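Local coordinates for protein DTDP-4-dehydrorhamnose reductase, rfbD ortholog (Clostridium acetobutylicum, PDB 1VL0) that binds NADH and probably reduces dTDP-6-deoxy-L-lyxo-4-hexulose to dTDP-L-rhamnose in the dTDP-L-rhamnose biosynthesis pathway, at residues Q29-G34 with D199-V204; I208-Y213 with L270-I275. All coordinates share one frame; numbering follows the deposited sequence.

Interaction 1 of 2, residues Q29-G34 with D199-V204; sequences QKQLKG and DLARVV
Gln31 lays its terminal amide across Ala201 and the first part of the Arg202 side chain, and within 29-34 this one side chain carries the contact. Amide and methyl group meet closely: Gln31 NE2 lies 3.6 Å from Ala201 CB. The amide carbon adds to the same packing, since Gln31 CD stands 3.7 Å from Ala201 CB. On the carbonyl side of the amide, Gln31 OE1 comes within 3.5 Å of Arg202 CG, so the arginine is touched on its aliphatic stem. The two side chains run at about a right angle to each other, and the amide and guanidinium planes are inclined by 44°, which rules out a parallel stack. With CG beside its own backbone N (chi1 -70°) and the chain extended beyond CG, the glutamine spans a backbone gap of 7.5 Å between Gln31 CA and Ala201 CA. The helices joined are 23-32, which follows the first strand of the Rossmann-type nucleotide-binding fold, and 197-210, which follows strand 191-196 of the same predominantly parallel sheet. Leu24, a residue that binds NADH, belongs to the former helix and packs against Ala201, as do Glu27 and Ile28. The amide's polar partners lie just beyond the two segments: Gln31 NE2 is hydrogen-bonded to the carbonyl O of Val198, in the first turn of helix 197-210, and to OE2 of Glu27, one turn back on its own helix. Two acceptors on one nitrogen restrict rotation of the amide. By contrast, Gln31 OE1 lies 3.3 Å from Arg202 N at an angle too poor for a hydrogen bond.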
# COMPACT_ATOMS: atom_id res chain seq x y z
N GLN A 29 3.88 8.52 -29.55
CA GLN A 29 4.98 8.62 -30.52
C GLN A 29 4.81 9.89 -31.36
O GLN A 29 5.75 10.63 -31.55
CB GLN A 29 5.02 7.40 -31.42
CG GLN A 29 5.50 6.20 -30.71
CD GLN A 29 5.63 5.00 -31.59
OE1 GLN A 29 4.76 4.11 -31.59
NE2 GLN A 29 6.70 4.96 -32.33
N LYS A 30 3.57 10.14 -31.80
CA LYS A 30 3.27 11.28 -32.64
C LYS A 30 3.49 12.62 -31.92
O LYS A 30 4.11 13.52 -32.48
CB LYS A 30 1.84 11.16 -33.14
CG LYS A 30 1.35 12.29 -34.01
CD LYS A 30 0.06 11.84 -34.69
CE LYS A 30 -0.78 13.01 -35.17
NZ LYS A 30 -2.04 12.48 -35.80
N GLN A 31 3.06 12.72 -30.67
CA GLN A 31 3.28 13.94 -29.89
C GLN A 31 4.73 14.14 -29.47
O GLN A 31 5.13 15.26 -29.13
CB GLN A 31 2.35 13.97 -28.68
CG GLN A 31 0.85 14.17 -29.04
CD GLN A 31 -0.04 14.38 -27.85
OE1 GLN A 31 0.46 14.70 -26.77
NE2 GLN A 31 -1.36 14.20 -28.01
N LEU A 32 5.54 13.09 -29.49
CA LEU A 32 6.95 13.20 -29.16
C LEU A 32 7.86 13.44 -30.37
O LEU A 32 9.03 13.72 -30.22
CB LEU A 32 7.42 11.95 -28.41
CG LEU A 32 6.97 11.80 -26.96
CD1 LEU A 32 7.38 10.45 -26.42
CD2 LEU A 32 7.47 12.91 -26.06
N LYS A 33 7.34 13.30 -31.58
CA LYS A 33 8.12 13.58 -32.77
C LYS A 33 8.67 15.02 -32.75
O LYS A 33 7.97 15.99 -32.48
CB LYS A 33 7.31 13.33 -34.05
CG LYS A 33 7.65 12.03 -34.77
N GLY A 34 9.96 15.15 -33.00
CA GLY A 34 10.60 16.45 -33.01
C GLY A 34 10.96 17.03 -31.65
O GLY A 34 11.66 18.04 -31.58
N ASP A 199 -5.90 13.80 -26.07
CA ASP A 199 -5.97 14.42 -24.73
C ASP A 199 -5.25 13.58 -23.66
O ASP A 199 -4.66 14.13 -22.75
CB ASP A 199 -7.44 14.56 -24.33
CG ASP A 199 -8.17 15.52 -25.22
OD1 ASP A 199 -8.59 15.05 -26.31
OD2 ASP A 199 -8.29 16.76 -24.95
N LEU A 200 -5.37 12.25 -23.76
CA LEU A 200 -4.75 11.34 -22.84
C LEU A 200 -3.24 11.47 -22.93
O LEU A 200 -2.55 11.57 -21.94
CB LEU A 200 -5.19 9.89 -23.09
CG LEU A 200 -4.53 8.83 -22.17
CD1 LEU A 200 -4.69 9.11 -20.67
CD2 LEU A 200 -5.10 7.47 -22.57
N ALA A 201 -2.74 11.50 -24.15
CA ALA A 201 -1.30 11.60 -24.38
C ALA A 201 -0.69 12.92 -23.90
O ALA A 201 0.42 12.96 -23.40
CB ALA A 201 -1.02 11.39 -25.84
N ARG A 202 -1.41 14.02 -24.08
CA ARG A 202 -1.00 15.30 -23.58
C ARG A 202 -0.89 15.26 -22.08
O ARG A 202 0.01 15.82 -21.49
CB ARG A 202 -2.01 16.40 -23.97
CG ARG A 202 -1.90 16.89 -25.38
CD ARG A 202 -3.00 17.86 -25.75
NE ARG A 202 -3.03 18.23 -27.18
CZ ARG A 202 -4.03 18.93 -27.75
NH1 ARG A 202 -5.08 19.35 -27.04
NH2 ARG A 202 -3.97 19.22 -29.03
N VAL A 203 -1.86 14.64 -21.42
CA VAL A 203 -1.82 14.55 -19.97
C VAL A 203 -0.63 13.68 -19.49
O VAL A 203 0.13 14.09 -18.61
CB VAL A 203 -3.14 14.00 -19.42
CG1 VAL A 203 -2.96 13.52 -17.99
CG2 VAL A 203 -4.20 15.14 -19.48
N VAL A 204 -0.47 12.52 -20.11
CA VAL A 204 0.63 11.63 -19.79
C VAL A 204 1.92 12.39 -19.88
O VAL A 204 2.73 12.30 -18.95
CB VAL A 204 0.68 10.41 -20.67
CG1 VAL A 204 2.04 9.68 -20.57
CG2 VAL A 204 -0.41 9.47 -20.27

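Interaction 2 of 2, residues I208-Y213 with L270-I275; sequences IDEKNY and LTTGDI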
# COMPACT_ATOMS: atom_id res chain seq x y z
N ILE A 208 4.61 13.73 -16.56
CA ILE A 208 6.05 13.38 -16.61
C ILE A 208 6.93 14.61 -16.55
O ILE A 208 7.94 14.68 -15.85
CB ILE A 208 6.39 12.57 -17.89
CG1 ILE A 208 5.72 11.19 -17.86
CG2 ILE A 208 7.87 12.38 -18.10
CD1 ILE A 208 5.84 10.50 -19.26
N ASP A 209 6.58 15.57 -17.36
CA ASP A 209 7.32 16.80 -17.44
C ASP A 209 7.41 17.51 -16.09
O ASP A 209 8.42 18.10 -15.77
CB ASP A 209 6.59 17.70 -18.42
CG ASP A 209 7.50 18.53 -19.22
OD1 ASP A 209 8.06 19.51 -18.67
OD2 ASP A 209 7.69 18.26 -20.43
N GLU A 210 6.30 17.50 -15.34
CA GLU A 210 6.20 18.15 -14.03
C GLU A 210 6.77 17.35 -12.86
O GLU A 210 6.90 17.88 -11.76
CB GLU A 210 4.70 18.43 -13.72
CG GLU A 210 4.07 19.37 -14.73
CD GLU A 210 2.57 19.46 -14.65
OE1 GLU A 210 1.91 18.60 -14.01
OE2 GLU A 210 2.05 20.40 -15.29
N LYS A 211 7.04 16.07 -13.10
CA LYS A 211 7.25 15.06 -12.04
C LYS A 211 6.12 15.05 -11.00
O LYS A 211 6.35 15.02 -9.79
CB LYS A 211 8.63 15.23 -11.44
CG LYS A 211 9.70 14.86 -12.46
CD LYS A 211 11.02 14.59 -11.81
CE LYS A 211 12.18 14.57 -12.81
NZ LYS A 211 12.05 13.51 -13.83
N ASN A 212 4.89 15.07 -11.52
CA ASN A 212 3.65 15.16 -10.74
C ASN A 212 3.19 13.72 -10.56
O ASN A 212 2.35 13.22 -11.26
CB ASN A 212 2.65 15.99 -11.52
CG ASN A 212 1.44 16.42 -10.68
OD1 ASN A 212 1.34 16.17 -9.45
ND2 ASN A 212 0.49 17.06 -11.35
N TYR A 213 3.83 13.03 -9.61
CA TYR A 213 3.64 11.59 -9.43
C TYR A 213 2.32 11.32 -8.76
O TYR A 213 1.77 12.18 -8.06
CB TYR A 213 4.75 11.02 -8.56
CG TYR A 213 6.12 11.11 -9.16
CD1 TYR A 213 6.47 10.31 -10.21
CD2 TYR A 213 7.06 11.96 -8.66
CE1 TYR A 213 7.77 10.40 -10.77
CE2 TYR A 213 8.39 12.03 -9.23
CZ TYR A 213 8.70 11.25 -10.28
OH TYR A 213 9.98 11.28 -10.87
N LEU A 270 -6.82 19.65 -8.93
CA LEU A 270 -6.20 20.03 -7.67
C LEU A 270 -4.71 20.37 -7.81
O LEU A 270 -4.13 20.85 -6.84
CB LEU A 270 -6.33 18.89 -6.65
CG LEU A 270 -7.69 18.44 -6.12
CD1 LEU A 270 -7.47 17.20 -5.27
CD2 LEU A 270 -8.34 19.54 -5.34
N THR A 271 -4.09 20.04 -8.94
CA THR A 271 -2.66 20.24 -9.12
C THR A 271 -2.37 21.21 -10.26
O THR A 271 -2.56 22.41 -10.07
CB THR A 271 -1.88 18.92 -9.24
OG1 THR A 271 -2.36 18.15 -10.33
CG2 THR A 271 -2.12 17.98 -8.01
N THR A 272 -1.98 20.73 -11.44
CA THR A 272 -1.52 21.62 -12.49
C THR A 272 -2.51 21.83 -13.62
O THR A 272 -2.14 22.37 -14.65
CB THR A 272 -0.20 21.09 -13.08
OG1 THR A 272 -0.35 19.70 -13.38
CG2 THR A 272 0.93 21.14 -12.03
N GLY A 273 -3.74 21.37 -13.45
CA GLY A 273 -4.82 21.74 -14.35
C GLY A 273 -5.35 20.65 -15.27
O GLY A 273 -4.60 19.91 -15.90
N ASP A 274 -6.68 20.55 -15.32
CA ASP A 274 -7.35 19.62 -16.22
C ASP A 274 -7.36 20.15 -17.66
O ASP A 274 -8.28 20.85 -18.09
CB ASP A 274 -8.78 19.33 -15.77
CG ASP A 274 -9.46 18.28 -16.67
OD1 ASP A 274 -8.72 17.67 -17.51
OD2 ASP A 274 -10.67 17.95 -16.58
N ILE A 275 -6.33 19.81 -18.41
CA ILE A 275 -6.18 20.25 -19.78
C ILE A 275 -6.98 19.48 -20.80
O ILE A 275 -6.87 19.77 -21.96
CB ILE A 275 -4.70 20.26 -20.17
CG1 ILE A 275 -4.07 18.85 -20.07
CG2 ILE A 275 -3.93 21.25 -19.28
CD1 ILE A 275 -2.83 18.71 -20.91
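A Schellman motif closes helix 197-210, and its residues Glu210 and Asn212 reach across to Thr271 and Thr272 in the loop after helix 266-270. Lys211 has positive phi and turns the chain out of the helix, and the side chains before and after it both point toward the loop. The shortest link is a hydrogen bond from Thr272 OG1 to Glu210 OE1, 2.6 Å long, received on the syn side of the carboxylate and 24° out of its plane. Thr272 CG2 also packs against the carboxylate, 3.4 Å from Glu210 OE1. Beyond the segments, Lys206 forms a salt bridge with Glu210 OE2 and also hydrogen-bonds the carbonyl O of Thr272, tying both sides together. Next to this pair, Asn212 ND2 donates to Thr271 OG1 over 3.2 Å; the bond is nearly straight at 167°, and the acceptor lies in the amide plane. Placing CG of Asn212 anti to its N (chi1 -167°) carries the amide out to that hydroxyl. The same nitrogen makes a weak bond of 3.4 Å to Glu210 OE1, which links the two threonine contacts through the carboxylate. Thr271 OG1 is itself hydrogen-bonded to the carbonyl O of Met267, in the preceding helical turn, while Asn212 OD1 receives Lys95 NZ of the second subunit. The arrangement is that of a capped helix C-terminus whose flanking polar side chains pin a loop, here beside a subunit interface.

Helix 197-210 serves both contacts: interaction 1 uses its first half and interaction 2 its C-terminal end, their centres 15 Å apart. They meet directly through Ile275 of the loop 270-275, which packs on the helix with its CG1 3.8 Å from Val203 CG2 and its CD1 3.9 Å from Arg202 CB. Only interaction 1 approaches the cofactor: the Ala201 side chain is about 10 Å from the bound dinucleotide and about 4 Å from that of Leu24, an NADH-binding residue. Interaction 2 lies away from the annotated sites and instead borders the second subunit. One helix thus connects the surroundings of the cofactor pocket with the edge of an interface.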